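Local coordinates for protein threonine phosphate decarboxylase-like enzyme (Sulfurospirillum multivorans, PDB 6OUX) that uses pyridoxal phosphate to decarboxylate L-serine O-phosphate to ethanolamine O-phosphate, a building block of the norcobamide cofactor, at residues A[249-254]-A[276-281]. Residues are numbered along the deposited sequence; the frame is centred on the assembly and turned at random.
Sequences AGVRLG and NGIGEY
V251 and L253, in the loop between strands 236-241 and 254-257 of the large mixed sheet, form a buried apolar contact with the first turn of helix 277-286. The two methyls of V251 land on neighbouring residues of the helix. CG2 rests on the bare backbone of G279, 4.0 Å from its CA, where the CA atoms of the two segments are nearest. V251 CG1 lies about equally near I278 CG2 and I278 CG1, 4.2 Å from each, the two side chains crossing at about a right angle. L253 adds its CD1 methyl, 3.5 Å from G279 O, and also packs on I275. No direct hydrogen bond joins the segments; a water accepts from R252 N at 2.9 Å and, weakly, from N276 ND2. A chi1 of 48° carries the N276 amide back over the helix start, and a chi2 of 19° turns OD1 to G279 N. This capping bond, 2.9 Å from G279 N to N276 OD1, is bent (138° at the hydrogen), with the donor tilted from the carbonyl plane. I278 also touches L67 of helix 53-68, and N276 packs against N276 of the second subunit. The arrangement is a helix start with an asparagine N-cap and a first turn, carrying G279, that packs against the loop entering strand 254-257, in a fold-type I PLP enzyme of the class I/II aminotransferase family, with the helix start at the dimer interface.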
# COMPACT_ATOMS: atom_id res chain seq x y z
N ALA A 249 11.62 0.58 -7.37
CA ALA A 249 11.44 -0.57 -6.47
C ALA A 249 10.57 -0.30 -5.26
O ALA A 249 9.53 -0.94 -5.09
CB ALA A 249 12.82 -1.08 -6.02
N GLY A 250 10.99 0.67 -4.44
CA GLY A 250 10.36 0.93 -3.15
C GLY A 250 9.08 1.74 -3.17
O GLY A 250 8.60 2.15 -2.09
N VAL A 251 8.57 2.03 -4.39
CA VAL A 251 7.20 2.64 -4.57
C VAL A 251 6.34 1.70 -5.43
O VAL A 251 6.71 1.37 -6.54
CB VAL A 251 7.19 4.14 -5.01
CG1 VAL A 251 8.60 4.70 -5.08
CG2 VAL A 251 6.37 4.43 -6.27
N ARG A 252 5.24 1.26 -4.87
CA ARG A 252 4.45 0.17 -5.44
C ARG A 252 3.16 0.69 -6.02
O ARG A 252 2.28 1.12 -5.30
CB ARG A 252 4.14 -0.90 -4.38
CG ARG A 252 5.38 -1.62 -3.84
CD ARG A 252 5.09 -3.06 -3.42
NE ARG A 252 3.79 -3.19 -2.75
CZ ARG A 252 3.06 -4.31 -2.70
NH1 ARG A 252 3.49 -5.45 -3.27
NH2 ARG A 252 1.89 -4.31 -2.06
N LEU A 253 3.06 0.66 -7.35
CA LEU A 253 1.93 1.22 -8.07
C LEU A 253 1.51 0.38 -9.25
O LEU A 253 2.34 -0.07 -10.00
CB LEU A 253 2.30 2.55 -8.69
CG LEU A 253 2.57 3.69 -7.75
CD1 LEU A 253 3.19 4.82 -8.55
CD2 LEU A 253 1.30 4.12 -7.06
N GLY A 254 0.22 0.23 -9.44
CA GLY A 254 -0.27 -0.41 -10.64
C GLY A 254 -1.65 0.11 -10.89
O GLY A 254 -2.27 0.74 -9.98
N ASN A 276 0.81 6.74 -1.25
CA ASN A 276 1.65 7.49 -0.32
C ASN A 276 2.16 8.70 -1.07
O ASN A 276 1.97 8.77 -2.29
CB ASN A 276 2.79 6.64 0.27
CG ASN A 276 3.58 5.83 -0.78
OD1 ASN A 276 3.54 6.12 -1.94
ND2 ASN A 276 4.31 4.79 -0.33
N GLY A 277 2.84 9.61 -0.38
CA GLY A 277 3.34 10.83 -1.02
C GLY A 277 4.21 10.54 -2.23
O GLY A 277 4.08 11.15 -3.29
N ILE A 278 5.21 9.70 -2.03
CA ILE A 278 6.21 9.47 -3.09
C ILE A 278 5.55 8.78 -4.26
O ILE A 278 5.89 9.08 -5.38
CB ILE A 278 7.48 8.73 -2.59
CG1 ILE A 278 8.60 8.65 -3.65
CG2 ILE A 278 7.17 7.32 -2.14
CD1 ILE A 278 9.03 10.03 -4.13
N GLY A 279 4.60 7.88 -3.99
CA GLY A 279 3.80 7.21 -4.99
C GLY A 279 3.07 8.18 -5.89
O GLY A 279 3.11 8.05 -7.14
N GLU A 280 2.38 9.13 -5.26
CA GLU A 280 1.68 10.18 -5.96
C GLU A 280 2.58 11.03 -6.83
O GLU A 280 2.20 11.29 -7.95
CB GLU A 280 0.93 11.09 -5.02
CG GLU A 280 0.17 12.15 -5.75
CD GLU A 280 -0.71 12.99 -4.84
OE1 GLU A 280 -0.81 12.73 -3.61
OE2 GLU A 280 -1.26 13.95 -5.37
N TYR A 281 3.71 11.50 -6.29
CA TYR A 281 4.69 12.25 -7.06
C TYR A 281 5.01 11.45 -8.35
O TYR A 281 5.03 11.99 -9.45
CB TYR A 281 5.99 12.45 -6.27
CG TYR A 281 7.09 12.99 -7.15
CD1 TYR A 281 7.15 14.37 -7.46
CD2 TYR A 281 8.01 12.15 -7.77
CE1 TYR A 281 8.12 14.89 -8.32
CE2 TYR A 281 8.97 12.67 -8.66
CZ TYR A 281 9.01 14.03 -8.93
OH TYR A 281 9.97 14.56 -9.79
O HOH W 1 5.06 1.95 -2.08